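Local coordinates for protease (PDB 5EUF), which probably acts as a zinc-dependent peptidase of the M16 family, cleaving the cytoplasmic domain of human JAM-A and so compromising gastric epithelial cell-cell adhesion, at residues Y256-F261 against D307-L312; H158-T163 against M303-E308. All blocks are in the same frame, centred on the assembly; numbering follows the deposited sequence.

Interaction 1. Residues Y256-F261 against D307-L312; sequences YKVPAF and DESVFL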
ATOM      1  N   TYR B 256      17.373  -6.153  -4.722  1.00 22.67           N
ATOM      2  CA  TYR B 256      16.948  -6.849  -5.927  1.00 21.07           C
ATOM      3  C   TYR B 256      15.910  -7.907  -5.574  1.00 26.36           C
ATOM      4  O   TYR B 256      16.066  -8.630  -4.589  1.00 20.08           O
ATOM      5  CB  TYR B 256      18.148  -7.487  -6.633  1.00 15.42           C
ATOM      6  CG  TYR B 256      19.108  -6.487  -7.243  1.00 18.80           C
ATOM      7  CD1 TYR B 256      20.169  -5.970  -6.509  1.00 16.32           C
ATOM      8  CD2 TYR B 256      18.951  -6.060  -8.556  1.00 26.96           C
ATOM      9  CE1 TYR B 256      21.049  -5.055  -7.069  1.00 25.81           C
ATOM     10  CE2 TYR B 256      19.826  -5.150  -9.124  1.00 42.07           C
ATOM     11  CZ  TYR B 256      20.871  -4.650  -8.377  1.00 45.09           C
ATOM     12  OH  TYR B 256      21.737  -3.742  -8.945  1.00 49.16           O
ATOM     13  N   LYS B 257      14.848  -7.986  -6.371  1.00 30.98           N
ATOM     14  CA  LYS B 257      13.807  -8.986  -6.155  1.00 22.79           C
ATOM     15  C   LYS B 257      14.380 -10.389  -6.278  1.00 24.47           C
ATOM     16  O   LYS B 257      15.315 -10.631  -7.041  1.00 29.92           O
ATOM     17  CB  LYS B 257      12.651  -8.797  -7.140  1.00 29.82           C
ATOM     18  CG  LYS B 257      11.730  -7.641  -6.791  1.00 33.96           C
ATOM     19  CD  LYS B 257      10.967  -7.896  -5.497  1.00 13.75           C
ATOM     20  CE  LYS B 257      10.184  -6.662  -5.072  1.00 13.67           C
ATOM     21  NZ  LYS B 257       9.282  -6.158  -6.146  1.00 14.18           N
ATOM     22  N   VAL B 258      13.803 -11.314  -5.524  1.00 21.23           N
ATOM     23  CA  VAL B 258      14.372 -12.642  -5.383  1.00 14.34           C
ATOM     24  C   VAL B 258      13.248 -13.640  -5.100  1.00 27.96           C
ATOM     25  O   VAL B 258      12.229 -13.269  -4.513  1.00 34.52           O
ATOM     26  CB  VAL B 258      15.453 -12.638  -4.267  1.00 18.27           C
ATOM     27  CG1 VAL B 258      15.228 -13.740  -3.241  1.00 29.10           C
ATOM     28  CG2 VAL B 258      16.843 -12.713  -4.882  1.00 24.60           C
ATOM     29  N   PRO B 259      13.412 -14.899  -5.548  1.00 26.28           N
ATOM     30  CA  PRO B 259      12.383 -15.939  -5.397  1.00 21.24           C
ATOM     31  C   PRO B 259      11.908 -16.144  -3.962  1.00 17.62           C
ATOM     32  O   PRO B 259      12.535 -15.659  -3.020  1.00 17.92           O
ATOM     33  CB  PRO B 259      13.088 -17.199  -5.904  1.00 20.74           C
ATOM     34  CG  PRO B 259      14.105 -16.699  -6.854  1.00 23.19           C
ATOM     35  CD  PRO B 259      14.588 -15.400  -6.280  1.00 27.04           C
ATOM     36  N   ALA B 260      10.804 -16.869  -3.806  1.00 25.72           N
ATOM     37  CA  ALA B 260      10.240 -17.150  -2.489  1.00 30.66           C
ATOM     38  C   ALA B 260      11.113 -18.116  -1.677  1.00 39.03           C
ATOM     39  O   ALA B 260      12.095 -18.662  -2.183  1.00 38.25           O
ATOM     40  CB  ALA B 260       8.832 -17.699  -2.634  1.00 14.69           C
ATOM     41  N   PHE B 261      10.732 -18.321  -0.417  1.00 35.74           N
ATOM     42  CA  PHE B 261      11.525 -19.069   0.563  1.00 35.23           C
ATOM     43  C   PHE B 261      12.017 -20.430   0.079  1.00 37.28           C
ATOM     44  O   PHE B 261      13.199 -20.751   0.205  1.00 50.11           O
ATOM     45  CB  PHE B 261      10.706 -19.259   1.849  1.00 34.07           C
ATOM     46  CG  PHE B 261      11.435 -20.002   2.940  1.00 32.65           C
ATOM     47  CD1 PHE B 261      12.216 -19.319   3.856  1.00 35.68           C
ATOM     48  CD2 PHE B 261      11.318 -21.379   3.064  1.00 45.76           C
ATOM     49  CE1 PHE B 261      12.881 -19.994   4.867  1.00 37.01           C
ATOM     50  CE2 PHE B 261      11.982 -22.060   4.069  1.00 46.23           C
ATOM     51  CZ  PHE B 261      12.764 -21.365   4.972  1.00 37.57           C
ATOM     52  N   ASP B 307       7.126 -15.274   0.954  1.00 37.74           N
ATOM     53  CA  ASP B 307       6.714 -14.963  -0.413  1.00 33.41           C
ATOM     54  C   ASP B 307       7.886 -14.383  -1.199  1.00 32.08           C
ATOM     55  O   ASP B 307       9.037 -14.582  -0.813  1.00 32.21           O
ATOM     56  CB  ASP B 307       5.528 -13.999  -0.406  1.00 32.39           C
ATOM     57  CG  ASP B 307       4.278 -14.628   0.180  1.00 22.75           C
ATOM     58  OD1 ASP B 307       4.067 -15.841  -0.036  1.00 18.83           O
ATOM     59  OD2 ASP B 307       3.511 -13.915   0.859  1.00 19.94           O
ATOM     60  N   GLU B 308       7.602 -13.679  -2.295  1.00 32.30           N
ATOM     61  CA  GLU B 308       8.668 -13.103  -3.114  1.00 16.34           C
ATOM     62  C   GLU B 308       9.583 -12.225  -2.268  1.00 21.26           C
ATOM     63  O   GLU B 308       9.145 -11.249  -1.662  1.00 38.54           O
ATOM     64  CB  GLU B 308       8.104 -12.294  -4.281  1.00 16.57           C
ATOM     65  CG  GLU B 308       9.196 -11.656  -5.130  1.00 32.78           C
ATOM     66  CD  GLU B 308       8.680 -11.079  -6.429  1.00 40.19           C
ATOM     67  OE1 GLU B 308       9.511 -10.802  -7.321  1.00 41.64           O
ATOM     68  OE2 GLU B 308       7.450 -10.901  -6.558  1.00 45.47           O
ATOM     69  N   SER B 309      10.858 -12.591  -2.232  1.00 23.25           N
ATOM     70  CA  SER B 309      11.790 -12.022  -1.269  1.00 30.64           C
ATOM     71  C   SER B 309      12.682 -10.948  -1.870  1.00 32.53           C
ATOM     72  O   SER B 309      12.484 -10.514  -3.005  1.00 19.84           O
ATOM     73  CB  SER B 309      12.655 -13.130  -0.662  1.00 39.48           C
ATOM     74  OG  SER B 309      13.606 -12.600   0.242  1.00 53.94           O
ATOM     75  N   VAL B 310      13.678 -10.535  -1.093  1.00 40.92           N
ATOM     76  CA  VAL B 310      14.548  -9.432  -1.472  1.00 35.84           C
ATOM     77  C   VAL B 310      15.991  -9.669  -1.023  1.00 27.39           C
ATOM     78  O   VAL B 310      16.246 -10.035   0.127  1.00 29.19           O
ATOM     79  CB  VAL B 310      14.028  -8.096  -0.884  1.00 14.91           C
ATOM     80  CG1 VAL B 310      15.161  -7.118  -0.644  1.00 26.77           C
ATOM     81  CG2 VAL B 310      12.978  -7.487  -1.802  1.00 23.38           C
ATOM     82  N   PHE B 311      16.926  -9.479  -1.948  1.00 19.29           N
ATOM     83  CA  PHE B 311      18.345  -9.445  -1.614  1.00 22.19           C
ATOM     84  C   PHE B 311      18.730  -7.990  -1.395  1.00 15.74           C
ATOM     85  O   PHE B 311      18.545  -7.158  -2.280  1.00 18.43           O
ATOM     86  CB  PHE B 311      19.191 -10.072  -2.722  1.00 29.88           C
ATOM     87  CG  PHE B 311      20.588 -10.418  -2.297  1.00 38.38           C
ATOM     88  CD1 PHE B 311      21.556  -9.434  -2.173  1.00 44.16           C
ATOM     89  CD2 PHE B 311      20.935 -11.731  -2.031  1.00 31.26           C
ATOM     90  CE1 PHE B 311      22.842  -9.752  -1.783  1.00 40.17           C
ATOM     91  CE2 PHE B 311      22.221 -12.056  -1.645  1.00 36.69           C
ATOM     92  CZ  PHE B 311      23.176 -11.065  -1.520  1.00 37.56           C
ATOM     93  N   LEU B 312      19.267  -7.681  -0.222  1.00 20.63           N
ATOM     94  CA  LEU B 312      19.389  -6.289   0.197  1.00 24.35           C
ATOM     95  C   LEU B 312      20.827  -5.823   0.439  1.00 34.91           C
ATOM     96  O   LEU B 312      21.566  -6.437   1.204  1.00 52.53           O
ATOM     97  CB  LEU B 312      18.561  -6.073   1.463  1.00 16.00           C
ATOM     98  CG  LEU B 312      18.367  -4.634   1.930  1.00 42.95           C
ATOM     99  CD1 LEU B 312      17.735  -3.801   0.830  1.00 46.97           C
ATOM    100  CD2 LEU B 312      17.510  -4.606   3.182  1.00 39.54           C
TER

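Interaction 2. Residues H158-T163 against M303-E308; sequences HPYHWT and MQLQDE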
ATOM      1  N   HIS B 158       1.796  -6.369  -2.247  1.00 26.65           N
ATOM      2  CA  HIS B 158       1.990  -7.394  -1.225  1.00 26.05           C
ATOM      3  C   HIS B 158       2.257  -6.749   0.137  1.00 20.78           C
ATOM      4  O   HIS B 158       2.852  -5.675   0.206  1.00 22.68           O
ATOM      5  CB  HIS B 158       3.143  -8.315  -1.627  1.00 17.17           C
ATOM      6  CG  HIS B 158       3.300  -9.515  -0.751  1.00 13.59           C
ATOM      7  ND1 HIS B 158       4.192  -9.558   0.299  1.00 16.70           N
ATOM      8  CD2 HIS B 158       2.685 -10.721  -0.771  1.00 17.41           C
ATOM      9  CE1 HIS B 158       4.116 -10.736   0.890  1.00 21.29           C
ATOM     10  NE2 HIS B 158       3.209 -11.461   0.259  1.00 21.35           N
ATOM     11  N   PRO B 159       1.799  -7.392   1.225  1.00 21.76           N
ATOM     12  CA  PRO B 159       2.006  -6.887   2.590  1.00 21.96           C
ATOM     13  C   PRO B 159       3.464  -6.592   2.964  1.00 24.36           C
ATOM     14  O   PRO B 159       3.700  -5.951   3.987  1.00 29.52           O
ATOM     15  CB  PRO B 159       1.454  -8.018   3.455  1.00 13.60           C
ATOM     16  CG  PRO B 159       0.372  -8.595   2.634  1.00 38.86           C
ATOM     17  CD  PRO B 159       0.857  -8.525   1.208  1.00 35.09           C
ATOM     18  N   TYR B 160       4.422  -7.031   2.151  1.00 20.12           N
ATOM     19  CA  TYR B 160       5.821  -6.672   2.373  1.00 22.52           C
ATOM     20  C   TYR B 160       6.052  -5.203   2.027  1.00 28.08           C
ATOM     21  O   TYR B 160       7.178  -4.708   2.094  1.00 37.80           O
ATOM     22  CB  TYR B 160       6.757  -7.561   1.552  1.00 18.41           C
ATOM     23  CG  TYR B 160       6.821  -8.999   2.017  1.00 21.88           C
ATOM     24  CD1 TYR B 160       6.299  -9.380   3.246  1.00 21.07           C
ATOM     25  CD2 TYR B 160       7.413  -9.977   1.226  1.00 25.56           C
ATOM     26  CE1 TYR B 160       6.358 -10.697   3.672  1.00 12.02           C
ATOM     27  CE2 TYR B 160       7.478 -11.294   1.643  1.00 15.29           C
ATOM     28  CZ  TYR B 160       6.950 -11.647   2.866  1.00 21.80           C
ATOM     29  OH  TYR B 160       7.015 -12.956   3.282  1.00 22.77           O
ATOM     30  N   HIS B 161       4.975  -4.518   1.652  1.00 23.89           N
ATOM     31  CA  HIS B 161       4.984  -3.080   1.414  1.00 22.82           C
ATOM     32  C   HIS B 161       5.410  -2.320   2.668  1.00 17.69           C
ATOM     33  O   HIS B 161       5.915  -1.201   2.589  1.00 13.99           O
ATOM     34  CB  HIS B 161       3.598  -2.619   0.958  1.00 22.12           C
ATOM     35  CG  HIS B 161       3.520  -1.166   0.606  1.00 31.40           C
ATOM     36  ND1 HIS B 161       4.176  -0.625  -0.480  1.00 34.40           N
ATOM     37  CD2 HIS B 161       2.847  -0.144   1.185  1.00 25.93           C
ATOM     38  CE1 HIS B 161       3.917   0.668  -0.548  1.00 35.96           C
ATOM     39  NE2 HIS B 161       3.112   0.986   0.450  1.00 21.95           N
ATOM     40  N   TRP B 162       5.200  -2.939   3.824  1.00 29.10           N
ATOM     41  CA  TRP B 162       5.603  -2.354   5.096  1.00 26.02           C
ATOM     42  C   TRP B 162       6.311  -3.377   5.984  1.00 28.09           C
ATOM     43  O   TRP B 162       6.050  -4.580   5.905  1.00 29.91           O
ATOM     44  CB  TRP B 162       4.391  -1.771   5.828  1.00 22.87           C
ATOM     45  CG  TRP B 162       3.341  -2.791   6.181  1.00 24.62           C
ATOM     46  CD1 TRP B 162       3.265  -3.522   7.330  1.00 18.02           C
ATOM     47  CD2 TRP B 162       2.222  -3.188   5.379  1.00 25.85           C
ATOM     48  NE1 TRP B 162       2.170  -4.351   7.294  1.00 14.68           N
ATOM     49  CE2 TRP B 162       1.513  -4.165   6.107  1.00 24.01           C
ATOM     50  CE3 TRP B 162       1.751  -2.814   4.116  1.00 14.53           C
ATOM     51  CZ2 TRP B 162       0.358  -4.771   5.616  1.00 28.33           C
ATOM     52  CZ3 TRP B 162       0.605  -3.415   3.630  1.00 20.94           C
ATOM     53  CH2 TRP B 162      -0.079  -4.383   4.379  1.00 32.15           C
ATOM     54  N   THR B 163       7.215  -2.883   6.824  1.00 23.36           N
ATOM     55  CA  THR B 163       7.912  -3.710   7.801  1.00 15.36           C
ATOM     56  C   THR B 163       7.000  -3.919   9.016  1.00 23.71           C
ATOM     57  O   THR B 163       6.042  -3.167   9.200  1.00 19.96           O
ATOM     58  CB  THR B 163       9.243  -3.059   8.218  1.00 22.41           C
ATOM     59  OG1 THR B 163       8.986  -1.940   9.075  1.00 27.94           O
ATOM     60  CG2 THR B 163      10.009  -2.597   6.986  1.00 13.47           C
HETATM   61  N   MSE B 303      17.533 -11.853   2.551  1.00 30.92           N
HETATM   62  CA  MSE B 303      16.335 -12.108   3.327  1.00 26.52           C
HETATM   63  C   MSE B 303      15.603 -13.292   2.724  1.00 42.62           C
HETATM   64  O   MSE B 303      15.312 -13.310   1.527  1.00 58.06           O
HETATM   65  CB  MSE B 303      15.444 -10.870   3.351  1.00 29.55           C
HETATM   66  CG  MSE B 303      16.207  -9.594   3.642  1.00 15.56           C
HETATM   67 SE   MSE B 303      15.234  -8.455   4.867  0.54 32.76          SE
HETATM   68  CE  MSE B 303      16.712  -7.333   5.462  1.00100.24           C
ATOM     69  N   GLN B 304      15.328 -14.298   3.543  1.00 16.01           N
ATOM     70  CA  GLN B 304      14.639 -15.475   3.044  1.00 37.62           C
ATOM     71  C   GLN B 304      13.180 -15.407   3.459  1.00 28.01           C
ATOM     72  O   GLN B 304      12.712 -16.191   4.289  1.00 20.98           O
ATOM     73  CB  GLN B 304      15.304 -16.754   3.554  1.00 42.69           C
ATOM     74  CG  GLN B 304      15.168 -17.934   2.607  1.00 34.54           C
ATOM     75  CD  GLN B 304      16.044 -19.101   3.004  1.00 42.04           C
ATOM     76  OE1 GLN B 304      17.007 -18.943   3.754  1.00 51.54           O
ATOM     77  NE2 GLN B 304      15.712 -20.286   2.506  1.00 50.77           N
ATOM     78  N   LEU B 305      12.475 -14.443   2.879  1.00 30.60           N
ATOM     79  CA  LEU B 305      11.067 -14.217   3.170  1.00 21.53           C
ATOM     80  C   LEU B 305      10.211 -15.311   2.547  1.00 30.16           C
ATOM     81  O   LEU B 305      10.598 -15.916   1.545  1.00 27.86           O
ATOM     82  CB  LEU B 305      10.630 -12.844   2.660  1.00 31.13           C
ATOM     83  CG  LEU B 305      11.390 -11.634   3.209  1.00 18.00           C
ATOM     84  CD1 LEU B 305      11.054 -10.385   2.410  1.00 15.30           C
ATOM     85  CD2 LEU B 305      11.063 -11.432   4.676  1.00 15.91           C
ATOM     86  N   GLN B 306       9.051 -15.553   3.148  1.00 40.14           N
ATOM     87  CA  GLN B 306       8.152 -16.616   2.709  1.00 17.62           C
ATOM     88  C   GLN B 306       7.708 -16.431   1.260  1.00 38.25           C
ATOM     89  O   GLN B 306       7.897 -17.320   0.432  1.00 36.25           O
ATOM     90  CB  GLN B 306       6.937 -16.685   3.634  1.00 18.23           C
ATOM     91  CG  GLN B 306       5.917 -17.736   3.254  1.00 19.89           C
ATOM     92  CD  GLN B 306       4.877 -17.950   4.337  1.00 25.20           C
ATOM     93  OE1 GLN B 306       5.113 -17.643   5.507  1.00 27.62           O
ATOM     94  NE2 GLN B 306       3.720 -18.476   3.952  1.00 20.68           N
ATOM     95  N   ASP B 307       7.126 -15.274   0.954  1.00 37.74           N
ATOM     96  CA  ASP B 307       6.714 -14.963  -0.413  1.00 33.41           C
ATOM     97  C   ASP B 307       7.886 -14.383  -1.199  1.00 32.08           C
ATOM     98  O   ASP B 307       9.037 -14.582  -0.813  1.00 32.21           O
ATOM     99  CB  ASP B 307       5.528 -13.999  -0.406  1.00 32.39           C
ATOM    100  CG  ASP B 307       4.278 -14.628   0.180  1.00 22.75           C
ATOM    101  OD1 ASP B 307       4.067 -15.841  -0.036  1.00 18.83           O
ATOM    102  OD2 ASP B 307       3.511 -13.915   0.859  1.00 19.94           O
ATOM    103  N   GLU B 308       7.602 -13.679  -2.295  1.00 32.30           N
ATOM    104  CA  GLU B 308       8.668 -13.103  -3.114  1.00 16.34           C
ATOM    105  C   GLU B 308       9.583 -12.225  -2.268  1.00 21.26           C
ATOM    106  O   GLU B 308       9.145 -11.249  -1.662  1.00 38.54           O
ATOM    107  CB  GLU B 308       8.104 -12.294  -4.281  1.00 16.57           C
ATOM    108  CG  GLU B 308       9.196 -11.656  -5.130  1.00 32.78           C
ATOM    109  CD  GLU B 308       8.680 -11.079  -6.429  1.00 40.19           C
ATOM    110  OE1 GLU B 308       9.511 -10.802  -7.321  1.00 41.64           O
ATOM    111  OE2 GLU B 308       7.450 -10.901  -6.558  1.00 45.47           O
TER

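Interaction 1. Residues Y256-F261 against D307-L312
Tyr256 faces Phe311 as an antiparallel hydrogen-bonded pair near the end of strand 251-258, where that strand runs beside 309-317 in the five-stranded mixed sheet of the second half of this M16 peptidase. The two residues exchange backbone bonds: Tyr256 N gives to Phe311 O and Phe311 N returns one to Tyr256 O, both 2.9 Å long. Lys257 and Val310 form a non-hydrogen-bonded pair. The lysine side chain bends at chi2 (-66°) and crosses the extended Glu308 chain at about a right angle, with Lys257 CD 3.7 Å from Glu308 OE1. This is a meeting of the lysine's methylenes with the carboxylate and not a salt bridge: Lys257 NZ stays 4.8 Å from Glu308 OE1 and is bonded instead to Gln234 and the carbonyl of Ala154. Val258 and Ser309 form the second hydrogen-bonded pair, less regular than the first: Val258 N sits 51° out of the carbonyl plane of Ser309 O, at 3.0 Å. Val258 CG1 rests on Ser309 CB, while CG2 approaches Phe311 CB at 4.1 Å. Helix 266-276 packs on this face through Leu269, which touches both Val258 and Phe311. On the other face, Val310 meets Phe150 of helix 142-154. The ladder stops after Val258, though Pro259 O still lies 3.5 Å from Ser309 CB. The chains keep company as loops beyond that point, and there a CA-H...O contact joins Ala260 CA to Asp307 O at 3.3 Å.

Interaction 2. Residues H158-T163 against M303-E308
The Tyr160 ring is sandwiched between His158 and Leu305. His158 CE1 stands 3.2 Å above the centre of one face; on the opposite face Leu305 CD1 makes an off-centre CH-pi contact, 4.2 Å from the ring centroid. At the ring's edge, in its plane, Glu308 O lies 3.6 Å from Tyr160 CD2, and the same carbonyl accepts the hydroxyl of Tyr155. The imidazole of His158 has Pro159 CD over one face, toward the rim, and Asp307 at its edge.

Two hydrogen bonds made by the side chains of His158 and Tyr160 join the start of the short 3-10 turn, in the loop after helix 142-154, to the loop linking neighbouring sheet strands 295-302 and 309-317. Tyr160 OH accepts Asp307 N in a long but nearly straight bond (3.3 Å, 169° at the hydrogen), and it also bonds Asp89 OD1, whose other oxygen takes Gln306 N. Asp89 thus ties the phenol and the loop together from outside. The second bond runs from His158 NE2 to Asp307 OD2, modelled at 2.5 Å. A chi1 of -172°, placing CG opposite the main-chain nitrogen, carries the imidazole of His158 across to the acid, and ring and carboxylate planes stand almost perpendicular, 86° apart. NE2 meets the oxygen on its anti side, somewhat out of the carboxylate plane. At the other ring nitrogen, Tyr160 N donates to His158 ND1 at 3.1 Å, well out of the ring plane.

Taken together, both histidine nitrogens are engaged, ND1 as acceptor and NE2 as donor, which would restrict rotation of the ring. Asp307 OD2 also forms a salt bridge with Arg42, and this neighbouring positive charge would be expected to favour the carboxylate form of the acid.

In the fold
Both interactions meet on Asp307 and Glu308, where the loop 303-308 runs into strand 309-317, and they lie about 8 Å apart, centre to centre. Interaction 1 is the more buried: it pairs two adjacent strands of one sheet, chiefly through backbone bonds and apolar side chains. Interaction 2 is smaller and only partly buried, and joins two loops distant in sequence through rings and polar side chains. A probable hydrogen bond from Phe261 N to Gln306 O, 3.1 Å, links them directly. The turn of interaction 2 also lies near the dimer interface, since His161 and Trp162 touch the second subunit, whereas no other chain reaches interaction 1.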